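Local structure of NADH dehydrogenase, putative (Plasmodium falciparum, 5JWC) at residues K30-S36 / Y52-S58; N46-Y52 / S435-N440. The protein probably carries electrons from NADH through its bound FAD to ubiquinone, as a type II NADH dehydrogenase of the malaria parasite. One frame throughout, in Å; residues are numbered along the deposited sequence.

Overall arrangement
From the N terminus, strand 30-34 leads through the glycine-rich turn into helix 38-46, and the chain returns along strand 53-57; contact 1 closes this beta-alpha-beta unit by pairing the two strands in parallel, where the adenosine end of FAD sits. Contact 2 takes the return loop 46-52 and closes a far longer excursion, fastening it to the end of helix 424-440, 383 residues further on. The segments alternate along the chain, so the two contacts cross, and they share Y52. Their centres lie 12 Å apart, and I31 and V54 of contact 1 pack against I47, F49 and F438 of contact 2.

Contact 1 of 2, residues K30-S36 / Y52-S58; sequences KIIILGS and YDVTLIS. With FAD (flavin-adenine dinucleotide), chain C.
I31 bridges D53 and T55 in a parallel strand pair, its N-H going to D53 O and its O accepting from T55 N, in the first beta-alpha-beta crossover of a Rossmann-type FAD-binding fold. The N-H of T55 reaches I31 O at 2.9 Å. Further along, I57 N bonds I33 O at 2.7 Å, almost straight at 171°, and G35 N closes the series on I57 O. All five backbone bonds keep an unbroken register from K30 opposite D53 to L34 opposite I57.

On the face that turns to helix 38-46, I33 CD1 lies 3.5 Å from V54 CG1, and its CB faces L56 CG. F43 and L44 of the helix close over this layer. At its start, I31 sends CD1 over one face of the Y52 ring, 3.8 Å from the centroid and displaced toward the rim; with CG1 beside the backbone N (chi1 -56°) and chi2 extended, the methyl is carried out to the tyrosine. The other face holds I32 and I57, whose CG2 and CD1 are pressed to 3.5 Å, tighter than usual for two methyls. Beside them L34 CD2 rests on I57 CB, and strands 131-134 and 99-109 flank the pair.

Beyond the strands the chain meets FAD. G35, the first glycine of a GxGxxG pattern, has positive phi and no side chain, and the ribose comes in against it, O4B 3.3 Å from G35 CA. The S36 amide donates to ribose O3B. S36 OG also bonds R60 O, while S58 OG takes the R60 amide, which anchors both hydroxyls from the following loop. With chi1 of S58 at 174°, its OG stands anti to the backbone N and donates its proton to S36 OG at 2.9 Å.

Contact 2 of 2, residues N46-Y52 / S435-N440; sequences NIDFKKY and SNVFNN
N439 grips the loop with both ends of its side-chain amide: ND2 donates to N46 O at 2.8 Å, with that oxygen practically in the amide plane, and OD1 accepts the D48 amide at 2.8 Å. The two bonds fix the rotation of the amide. Two carbonyls at the C-terminal end of the helix are taken by side chains of the loop. K51, extended beyond CG, brings NZ to N439 O at 2.7 Å, and Y52 OH donates to F438 O at 2.7 Å, tilted 32° from the carbonyl plane; the positive amine would probably be favoured by the negative end of the helix dipole. On the loop itself, D48 OD1 accepts from K50 N in an Asx turn.

Inside these bonds, I47 CD1 lies against F438 CB at 3.6 Å. The F438 ring turns its edge to the face of Y52 in a T-shaped pair, centroids 5.6 Å apart and planes at 79°. F438 also meets Y131 and Y338 edge-to-face. I31 of strand 30-34 touches I47 and F438, while S435 packs on F43 of helix 38-46, so helix 424-440 ends beside that helix and the N-terminal end of strand 30-34, an inner strand of its sheet.

Contact 1 of 2, residues K30-S36 / Y52-S58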
ATOM      1  N   LYS A  30      37.324  -0.319  -1.178  1.00 37.31           N
ATOM      2  CA  LYS A  30      35.956  -0.677  -0.874  1.00 43.31           C
ATOM      3  C   LYS A  30      35.383   0.150   0.290  1.00 42.20           C
ATOM      4  O   LYS A  30      35.928   0.139   1.403  1.00 36.97           O
ATOM      5  CB  LYS A  30      35.865  -2.161  -0.522  1.00 41.82           C
ATOM      6  CG  LYS A  30      34.632  -2.832  -1.071  1.00 53.75           C
ATOM      7  CD  LYS A  30      34.713  -4.362  -0.983  1.00 58.20           C
ATOM      8  CE  LYS A  30      33.336  -4.924  -0.578  1.00 57.47           C
ATOM      9  NZ  LYS A  30      33.336  -6.376  -0.211  1.00 55.45           N
ATOM     10  N   ILE A  31      34.286   0.854   0.025  1.00 35.87           N
ATOM     11  CA  ILE A  31      33.519   1.501   1.083  1.00 34.68           C
ATOM     12  C   ILE A  31      32.211   0.745   1.291  1.00 35.58           C
ATOM     13  O   ILE A  31      31.416   0.600   0.359  1.00 31.42           O
ATOM     14  CB  ILE A  31      33.179   2.972   0.758  1.00 34.79           C
ATOM     15  CG1 ILE A  31      34.430   3.792   0.454  1.00 32.47           C
ATOM     16  CG2 ILE A  31      32.396   3.586   1.907  1.00 33.22           C
ATOM     17  CD1 ILE A  31      34.121   5.182  -0.094  1.00 30.24           C
ATOM     18  N   ILE A  32      31.993   0.253   2.503  1.00 31.52           N
ATOM     19  CA  ILE A  32      30.699  -0.294   2.865  1.00 31.57           C
ATOM     20  C   ILE A  32      29.921   0.750   3.669  1.00 34.65           C
ATOM     21  O   ILE A  32      30.430   1.286   4.652  1.00 30.77           O
ATOM     22  CB  ILE A  32      30.816  -1.590   3.689  1.00 31.55           C
ATOM     23  CG1 ILE A  32      31.403  -2.736   2.840  1.00 35.50           C
ATOM     24  CG2 ILE A  32      29.461  -1.985   4.243  1.00 28.89           C
ATOM     25  CD1 ILE A  32      31.342  -4.071   3.534  1.00 34.85           C
ATOM     26  N   ILE A  33      28.707   1.051   3.226  1.00 30.97           N
ATOM     27  CA  ILE A  33      27.797   1.926   3.965  1.00 28.72           C
ATOM     28  C   ILE A  33      26.756   1.076   4.682  1.00 31.35           C
ATOM     29  O   ILE A  33      26.059   0.273   4.043  1.00 29.14           O
ATOM     30  CB  ILE A  33      27.077   2.892   3.025  1.00 28.07           C
ATOM     31  CG1 ILE A  33      28.071   3.663   2.181  1.00 27.96           C
ATOM     32  CG2 ILE A  33      26.147   3.848   3.809  1.00 27.56           C
ATOM     33  CD1 ILE A  33      27.407   4.254   0.949  1.00 28.61           C
ATOM     34  N   LEU A  34      26.640   1.234   5.995  1.00 27.51           N
ATOM     35  CA  LEU A  34      25.607   0.516   6.719  1.00 27.16           C
ATOM     36  C   LEU A  34      24.436   1.455   6.945  1.00 31.38           C
ATOM     37  O   LEU A  34      24.577   2.455   7.643  1.00 29.40           O
ATOM     38  CB  LEU A  34      26.107  -0.004   8.057  1.00 27.24           C
ATOM     39  CG  LEU A  34      27.322  -0.923   8.022  1.00 35.44           C
ATOM     40  CD1 LEU A  34      27.601  -1.427   9.452  1.00 31.32           C
ATOM     41  CD2 LEU A  34      27.080  -2.082   7.047  1.00 29.87           C
ATOM     42  N   GLY A  35      23.287   1.129   6.362  1.00 28.51           N
ATOM     43  CA  GLY A  35      22.076   1.918   6.573  1.00 26.13           C
ATOM     44  C   GLY A  35      21.654   2.625   5.301  1.00 26.72           C
ATOM     45  O   GLY A  35      22.494   3.180   4.558  1.00 26.62           O
ATOM     46  N   SER A  36      20.350   2.608   5.047  1.00 25.91           N
ATOM     47  CA  SER A  36      19.789   3.270   3.877  1.00 26.82           C
ATOM     48  C   SER A  36      18.923   4.470   4.298  1.00 29.59           C
ATOM     49  O   SER A  36      17.879   4.737   3.706  1.00 26.73           O
ATOM     50  CB  SER A  36      18.956   2.281   3.044  1.00 28.65           C
ATOM     51  OG  SER A  36      18.028   1.552   3.856  1.00 29.90           O
ATOM     52  N   TYR A  52      35.638   5.045  -5.937  1.00 39.08           N
ATOM     53  CA  TYR A  52      35.520   3.983  -4.957  1.00 31.93           C
ATOM     54  C   TYR A  52      34.577   2.888  -5.414  1.00 35.41           C
ATOM     55  O   TYR A  52      33.744   3.088  -6.289  1.00 36.44           O
ATOM     56  CB  TYR A  52      35.052   4.543  -3.602  1.00 35.56           C
ATOM     57  CG  TYR A  52      35.996   5.569  -2.968  1.00 34.09           C
ATOM     58  CD1 TYR A  52      37.031   5.164  -2.137  1.00 39.64           C
ATOM     59  CD2 TYR A  52      35.841   6.931  -3.200  1.00 35.37           C
ATOM     60  CE1 TYR A  52      37.897   6.095  -1.543  1.00 41.22           C
ATOM     61  CE2 TYR A  52      36.702   7.865  -2.614  1.00 36.43           C
ATOM     62  CZ  TYR A  52      37.722   7.438  -1.793  1.00 35.58           C
ATOM     63  OH  TYR A  52      38.565   8.355  -1.207  1.00 37.96           O
ATOM     64  N   ASP A  53      34.736   1.720  -4.810  1.00 42.23           N
ATOM     65  CA  ASP A  53      33.787   0.631  -4.965  1.00 41.29           C
ATOM     66  C   ASP A  53      32.855   0.617  -3.763  1.00 40.80           C
ATOM     67  O   ASP A  53      33.237   0.202  -2.666  1.00 37.01           O
ATOM     68  CB  ASP A  53      34.497  -0.710  -5.100  1.00 47.95           C
ATOM     69  CG  ASP A  53      33.525  -1.860  -5.265  1.00 56.99           C
ATOM     70  OD1 ASP A  53      32.699  -1.813  -6.207  1.00 61.10           O
ATOM     71  OD2 ASP A  53      33.582  -2.802  -4.442  1.00 59.94           O
ATOM     72  N   VAL A  54      31.630   1.086  -3.981  1.00 40.96           N
ATOM     73  CA  VAL A  54      30.705   1.362  -2.886  1.00 34.77           C
ATOM     74  C   VAL A  54      29.591   0.338  -2.806  1.00 37.25           C
ATOM     75  O   VAL A  54      28.879   0.104  -3.794  1.00 33.57           O
ATOM     76  CB  VAL A  54      30.076   2.750  -3.043  1.00 36.43           C
ATOM     77  CG1 VAL A  54      29.099   3.043  -1.886  1.00 33.27           C
ATOM     78  CG2 VAL A  54      31.163   3.827  -3.164  1.00 31.86           C
ATOM     79  N   THR A  55      29.430  -0.253  -1.623  1.00 31.45           N
ATOM     80  CA  THR A  55      28.288  -1.115  -1.381  1.00 35.03           C
ATOM     81  C   THR A  55      27.485  -0.607  -0.190  1.00 33.59           C
ATOM     82  O   THR A  55      28.036  -0.390   0.892  1.00 32.65           O
ATOM     83  CB  THR A  55      28.721  -2.591  -1.130  1.00 36.77           C
ATOM     84  OG1 THR A  55      29.524  -3.045  -2.227  1.00 41.33           O
ATOM     85  CG2 THR A  55      27.516  -3.490  -1.008  1.00 37.21           C
ATOM     86  N   LEU A  56      26.186  -0.403  -0.391  1.00 29.40           N
ATOM     87  CA  LEU A  56      25.321  -0.063   0.714  1.00 27.71           C
ATOM     88  C   LEU A  56      24.617  -1.310   1.203  1.00 30.57           C
ATOM     89  O   LEU A  56      24.064  -2.102   0.418  1.00 31.85           O
ATOM     90  CB  LEU A  56      24.315   1.027   0.321  1.00 31.29           C
ATOM     91  CG  LEU A  56      23.540   1.671   1.482  1.00 28.89           C
ATOM     92  CD1 LEU A  56      23.196   3.141   1.098  1.00 28.62           C
ATOM     93  CD2 LEU A  56      22.270   0.903   1.828  1.00 24.92           C
ATOM     94  N   ILE A  57      24.643  -1.475   2.514  1.00 27.53           N
ATOM     95  CA  ILE A  57      24.065  -2.627   3.153  1.00 30.79           C
ATOM     96  C   ILE A  57      23.011  -2.188   4.162  1.00 29.77           C
ATOM     97  O   ILE A  57      23.304  -1.428   5.085  1.00 30.21           O
ATOM     98  CB  ILE A  57      25.159  -3.447   3.859  1.00 30.90           C
ATOM     99  CG1 ILE A  57      26.159  -3.949   2.826  1.00 35.94           C
ATOM    100  CG2 ILE A  57      24.550  -4.613   4.566  1.00 34.03           C
ATOM    101  CD1 ILE A  57      27.335  -4.635   3.430  1.00 45.32           C
ATOM    102  N   SER A  58      21.793  -2.674   3.987  1.00 28.61           N
ATOM    103  CA  SER A  58      20.690  -2.336   4.877  1.00 30.80           C
ATOM    104  C   SER A  58      19.570  -3.343   4.709  1.00 31.95           C
ATOM    105  O   SER A  58      19.360  -3.831   3.601  1.00 33.12           O
ATOM    106  CB  SER A  58      20.176  -0.924   4.580  1.00 30.46           C
ATOM    107  OG  SER A  58      19.031  -0.655   5.355  1.00 30.34           O
TER
HETATM  108  PA  FAD C 601      17.841   6.489   9.725  1.00 27.38           P
HETATM  109  O1A FAD C 601      16.756   5.987  10.634  1.00 26.51           O
HETATM  110  O2A FAD C 601      17.396   7.543   8.774  1.00 23.19           O
HETATM  111  O5B FAD C 601      18.508   5.264   8.920  1.00 29.22           O
HETATM  112  C5B FAD C 601      19.046   4.143   9.584  1.00 24.53           C
HETATM  113  C4B FAD C 601      19.189   3.053   8.534  1.00 29.97           C
HETATM  114  O4B FAD C 601      19.962   1.995   9.063  1.00 30.34           O
HETATM  115  C3B FAD C 601      17.828   2.469   8.143  1.00 29.18           C
HETATM  116  O3B FAD C 601      17.822   2.241   6.750  1.00 27.79           O
HETATM  117  C2B FAD C 601      17.815   1.123   8.833  1.00 30.83           C
HETATM  118  O2B FAD C 601      17.042   0.195   8.108  1.00 30.48           O
HETATM  119  C1B FAD C 601      19.300   0.785   8.771  1.00 29.62           C
HETATM  120  N9A FAD C 601      19.758  -0.212   9.743  1.00 33.78           N
HETATM  121  C8A FAD C 601      19.322  -0.402  11.033  1.00 32.48           C
HETATM  122  N7A FAD C 601      20.042  -1.423  11.562  1.00 33.99           N
HETATM  123  C5A FAD C 601      20.919  -1.873  10.638  1.00 33.91           C
HETATM  124  C6A FAD C 601      21.868  -2.883  10.672  1.00 35.28           C
HETATM  125  N6A FAD C 601      22.090  -3.560  11.797  1.00 34.88           N
HETATM  126  N1A FAD C 601      22.641  -3.108   9.555  1.00 37.96           N
HETATM  127  C2A FAD C 601      22.465  -2.339   8.420  1.00 34.19           C
HETATM  128  N3A FAD C 601      21.513  -1.336   8.393  1.00 31.22           N
HETATM  129  C4A FAD C 601      20.750  -1.118   9.488  1.00 31.86           C
HETATM  130  N1  FAD C 601      14.628  15.233  11.465  1.00 27.37           N
HETATM  131  C2  FAD C 601      14.661  16.524  11.014  1.00 28.77           C
HETATM  132  O2  FAD C 601      15.742  17.088  10.887  1.00 28.75           O
HETATM  133  N3  FAD C 601      13.494  17.193  10.685  1.00 32.29           N
HETATM  134  C4  FAD C 601      12.272  16.585  10.792  1.00 33.72           C
HETATM  135  O4  FAD C 601      11.248  17.207  10.478  1.00 34.14           O
HETATM  136  C4X FAD C 601      12.224  15.268  11.236  1.00 29.83           C
HETATM  137  N5  FAD C 601      11.020  14.612  11.361  1.00 30.94           N
HETATM  138  C5X FAD C 601      11.000  13.296  11.807  1.00 29.31           C
HETATM  139  C6  FAD C 601       9.795  12.626  11.912  1.00 28.85           C
HETATM  140  C7  FAD C 601       9.743  11.310  12.357  1.00 30.57           C
HETATM  141  C7M FAD C 601       8.400  10.625  12.467  1.00 31.37           C
HETATM  142  C8  FAD C 601      10.917  10.647  12.687  1.00 28.88           C
HETATM  143  C8M FAD C 601      10.886   9.227  13.171  1.00 33.50           C
HETATM  144  C9  FAD C 601      12.136  11.319  12.578  1.00 27.00           C
HETATM  145  C9A FAD C 601      12.181  12.638  12.132  1.00 27.63           C
HETATM  146  N10 FAD C 601      13.386  13.309  12.015  1.00 26.42           N
HETATM  147  C10 FAD C 601      13.408  14.602  11.566  1.00 28.83           C
HETATM  148  C1' FAD C 601      14.680  12.658  12.408  1.00 27.03           C
HETATM  149  C2' FAD C 601      15.385  11.888  11.321  1.00 25.53           C
HETATM  150  O2' FAD C 601      14.511  10.919  10.813  1.00 26.38           O
HETATM  151  C3' FAD C 601      16.553  11.164  11.968  1.00 28.74           C
HETATM  152  O3' FAD C 601      17.373  12.065  12.676  1.00 27.64           O
HETATM  153  C4' FAD C 601      17.323  10.497  10.841  1.00 29.08           C
HETATM  154  O4' FAD C 601      16.541   9.407  10.426  1.00 28.11           O
HETATM  155  C5' FAD C 601      18.705  10.026  11.264  1.00 26.63           C
HETATM  156  O5' FAD C 601      19.337   9.501  10.115  1.00 28.60           O
HETATM  157  P   FAD C 601      20.168   8.124  10.222  1.00 26.52           P
HETATM  158  O1P FAD C 601      20.823   7.840   8.890  1.00 27.29           O
HETATM  159  O2P FAD C 601      21.117   8.281  11.378  1.00 29.70           O
HETATM  160  O3P FAD C 601      19.067   7.009  10.636  1.00 28.47           O

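Contact 2 of 2, residues N46-Y52 / S435-N440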
ATOM      1  N   ASN A  46      26.147  11.099  -3.001  1.00 31.07           N
ATOM      2  CA  ASN A  46      27.260  12.013  -3.302  1.00 30.74           C
ATOM      3  C   ASN A  46      28.644  11.373  -3.494  1.00 33.28           C
ATOM      4  O   ASN A  46      29.548  12.019  -4.021  1.00 35.92           O
ATOM      5  CB  ASN A  46      27.358  13.083  -2.201  1.00 33.23           C
ATOM      6  CG  ASN A  46      28.307  14.215  -2.563  1.00 42.31           C
ATOM      7  OD1 ASN A  46      28.147  14.871  -3.596  1.00 44.95           O
ATOM      8  ND2 ASN A  46      29.283  14.472  -1.686  1.00 38.13           N
ATOM      9  N   ILE A  47      28.815  10.127  -3.071  1.00 30.45           N
ATOM     10  CA  ILE A  47      30.120   9.484  -3.136  1.00 31.02           C
ATOM     11  C   ILE A  47      30.461   9.163  -4.601  1.00 39.24           C
ATOM     12  O   ILE A  47      29.593   8.754  -5.373  1.00 34.43           O
ATOM     13  CB  ILE A  47      30.158   8.220  -2.265  1.00 28.74           C
ATOM     14  CG1 ILE A  47      31.592   7.687  -2.135  1.00 34.02           C
ATOM     15  CG2 ILE A  47      29.162   7.154  -2.774  1.00 29.09           C
ATOM     16  CD1 ILE A  47      32.561   8.692  -1.485  1.00 32.47           C
ATOM     17  N   ASP A  48      31.705   9.419  -4.994  1.00 35.07           N
ATOM     18  CA  ASP A  48      32.128   9.194  -6.377  1.00 36.89           C
ATOM     19  C   ASP A  48      32.305   7.704  -6.670  1.00 37.37           C
ATOM     20  O   ASP A  48      33.251   7.075  -6.186  1.00 39.41           O
ATOM     21  CB  ASP A  48      33.428   9.943  -6.664  1.00 40.65           C
ATOM     22  CG  ASP A  48      33.708  10.089  -8.158  1.00 44.06           C
ATOM     23  OD1 ASP A  48      33.375   9.167  -8.929  1.00 44.96           O
ATOM     24  OD2 ASP A  48      34.265  11.139  -8.559  1.00 46.95           O
ATOM     25  N   PHE A  49      31.410   7.144  -7.477  1.00 36.71           N
ATOM     26  CA  PHE A  49      31.474   5.724  -7.818  1.00 39.12           C
ATOM     27  C   PHE A  49      32.679   5.396  -8.710  1.00 40.71           C
ATOM     28  O   PHE A  49      33.084   4.246  -8.804  1.00 40.25           O
ATOM     29  CB  PHE A  49      30.185   5.273  -8.515  1.00 37.22           C
ATOM     30  CG  PHE A  49      28.987   5.216  -7.605  1.00 37.67           C
ATOM     31  CD1 PHE A  49      29.137   5.010  -6.245  1.00 32.81           C
ATOM     32  CD2 PHE A  49      27.709   5.375  -8.114  1.00 39.72           C
ATOM     33  CE1 PHE A  49      28.022   4.966  -5.404  1.00 38.53           C
ATOM     34  CE2 PHE A  49      26.593   5.325  -7.279  1.00 39.27           C
ATOM     35  CZ  PHE A  49      26.750   5.125  -5.935  1.00 35.24           C
ATOM     36  N   LYS A  50      33.238   6.400  -9.374  1.00 40.65           N
ATOM     37  CA  LYS A  50      34.450   6.178 -10.160  1.00 46.55           C
ATOM     38  C   LYS A  50      35.657   5.960  -9.244  1.00 47.13           C
ATOM     39  O   LYS A  50      36.497   5.096  -9.511  1.00 45.32           O
ATOM     40  CB  LYS A  50      34.709   7.355 -11.103  1.00 44.97           C
ATOM     41  CG  LYS A  50      35.852   7.136 -12.096  1.00 49.56           C
ATOM     42  CD  LYS A  50      35.879   8.255 -13.141  1.00 51.88           C
ATOM     43  CE  LYS A  50      36.873   7.964 -14.267  1.00 63.69           C
ATOM     44  NZ  LYS A  50      36.673   8.905 -15.414  1.00 64.43           N
ATOM     45  N   LYS A  51      35.722   6.714  -8.148  1.00 41.08           N
ATOM     46  CA  LYS A  51      36.881   6.668  -7.251  1.00 40.48           C
ATOM     47  C   LYS A  51      36.838   5.485  -6.302  1.00 42.89           C
ATOM     48  O   LYS A  51      37.879   4.971  -5.901  1.00 43.72           O
ATOM     49  CB  LYS A  51      36.994   7.973  -6.452  1.00 40.39           C
ATOM     50  CG  LYS A  51      37.064   9.201  -7.355  1.00 48.41           C
ATOM     51  CD  LYS A  51      37.436  10.489  -6.613  1.00 53.46           C
ATOM     52  CE  LYS A  51      37.619  11.643  -7.601  1.00 53.06           C
ATOM     53  NZ  LYS A  51      37.538  12.998  -6.956  1.00 53.75           N
ATOM     54  N   TYR A  52      35.638   5.045  -5.937  1.00 39.08           N
ATOM     55  CA  TYR A  52      35.520   3.983  -4.957  1.00 31.93           C
ATOM     56  C   TYR A  52      34.577   2.888  -5.414  1.00 35.41           C
ATOM     57  O   TYR A  52      33.744   3.088  -6.289  1.00 36.44           O
ATOM     58  CB  TYR A  52      35.052   4.543  -3.602  1.00 35.56           C
ATOM     59  CG  TYR A  52      35.996   5.569  -2.968  1.00 34.09           C
ATOM     60  CD1 TYR A  52      37.031   5.164  -2.137  1.00 39.64           C
ATOM     61  CD2 TYR A  52      35.841   6.931  -3.200  1.00 35.37           C
ATOM     62  CE1 TYR A  52      37.897   6.095  -1.543  1.00 41.22           C
ATOM     63  CE2 TYR A  52      36.702   7.865  -2.614  1.00 36.43           C
ATOM     64  CZ  TYR A  52      37.722   7.438  -1.793  1.00 35.58           C
ATOM     65  OH  TYR A  52      38.565   8.355  -1.207  1.00 37.96           O
ATOM     66  N   SER A 435      31.270  12.381   2.468  1.00 30.05           N
ATOM     67  CA  SER A 435      31.401  11.898   1.099  1.00 32.66           C
ATOM     68  C   SER A 435      32.319  12.860   0.334  1.00 37.41           C
ATOM     69  O   SER A 435      33.203  12.425  -0.409  1.00 34.85           O
ATOM     70  CB  SER A 435      30.021  11.749   0.425  1.00 31.17           C
ATOM     71  OG  SER A 435      29.373  13.000   0.269  1.00 33.41           O
ATOM     72  N   ASN A 436      32.150  14.164   0.554  1.00 34.11           N
ATOM     73  CA  ASN A 436      33.073  15.136  -0.029  1.00 35.25           C
ATOM     74  C   ASN A 436      34.514  14.941   0.456  1.00 38.08           C
ATOM     75  O   ASN A 436      35.466  15.176  -0.305  1.00 39.10           O
ATOM     76  CB  ASN A 436      32.636  16.565   0.271  1.00 36.83           C
ATOM     77  CG  ASN A 436      33.521  17.601  -0.410  1.00 43.66           C
ATOM     78  OD1 ASN A 436      33.459  17.777  -1.627  1.00 47.07           O
ATOM     79  ND2 ASN A 436      34.342  18.295   0.371  1.00 46.25           N
ATOM     80  N   VAL A 437      34.685  14.531   1.714  1.00 35.35           N
ATOM     81  CA  VAL A 437      36.034  14.254   2.208  1.00 38.72           C
ATOM     82  C   VAL A 437      36.654  13.073   1.452  1.00 41.79           C
ATOM     83  O   VAL A 437      37.840  13.114   1.075  1.00 36.18           O
ATOM     84  CB  VAL A 437      36.057  13.963   3.721  1.00 32.18           C
ATOM     85  CG1 VAL A 437      37.403  13.378   4.126  1.00 34.56           C
ATOM     86  CG2 VAL A 437      35.834  15.251   4.506  1.00 34.53           C
ATOM     87  N   PHE A 438      35.855  12.036   1.213  1.00 35.36           N
ATOM     88  CA  PHE A 438      36.324  10.893   0.428  1.00 37.50           C
ATOM     89  C   PHE A 438      36.591  11.256  -1.031  1.00 39.57           C
ATOM     90  O   PHE A 438      37.605  10.829  -1.598  1.00 42.96           O
ATOM     91  CB  PHE A 438      35.335   9.736   0.505  1.00 31.59           C
ATOM     92  CG  PHE A 438      35.508   8.874   1.715  1.00 34.79           C
ATOM     93  CD1 PHE A 438      36.369   7.787   1.689  1.00 32.79           C
ATOM     94  CD2 PHE A 438      34.830   9.153   2.886  1.00 33.65           C
ATOM     95  CE1 PHE A 438      36.532   6.988   2.800  1.00 35.64           C
ATOM     96  CE2 PHE A 438      34.992   8.365   4.010  1.00 31.43           C
ATOM     97  CZ  PHE A 438      35.841   7.275   3.971  1.00 38.05           C
ATOM     98  N   ASN A 439      35.728  12.074  -1.622  1.00 35.93           N
ATOM     99  CA  ASN A 439      35.904  12.459  -3.019  1.00 36.56           C
ATOM    100  C   ASN A 439      37.110  13.362  -3.279  1.00 43.72           C
ATOM    101  O   ASN A 439      37.760  13.240  -4.318  1.00 42.58           O
ATOM    102  CB  ASN A 439      34.663  13.176  -3.568  1.00 33.60           C
ATOM    103  CG  ASN A 439      33.432  12.257  -3.671  1.00 36.46           C
ATOM    104  OD1 ASN A 439      33.549  11.038  -3.624  1.00 30.86           O
ATOM    105  ND2 ASN A 439      32.248  12.861  -3.827  1.00 33.74           N
ATOM    106  N   ASN A 440      37.386  14.285  -2.361  1.00 39.28           N
ATOM    107  CA  ASN A 440      38.287  15.398  -2.668  1.00 40.08           C
ATOM    108  C   ASN A 440      39.453  15.632  -1.710  1.00 43.52           C
ATOM    109  O   ASN A 440      40.224  16.571  -1.882  1.00 45.05           O
ATOM    110  CB  ASN A 440      37.467  16.677  -2.762  1.00 42.64           C
ATOM    111  CG  ASN A 440      36.539  16.679  -3.952  1.00 45.75           C
ATOM    112  OD1 ASN A 440      36.929  16.305  -5.065  1.00 48.70           O
ATOM    113  ND2 ASN A 440      35.302  17.089  -3.730  1.00 44.66           N
TER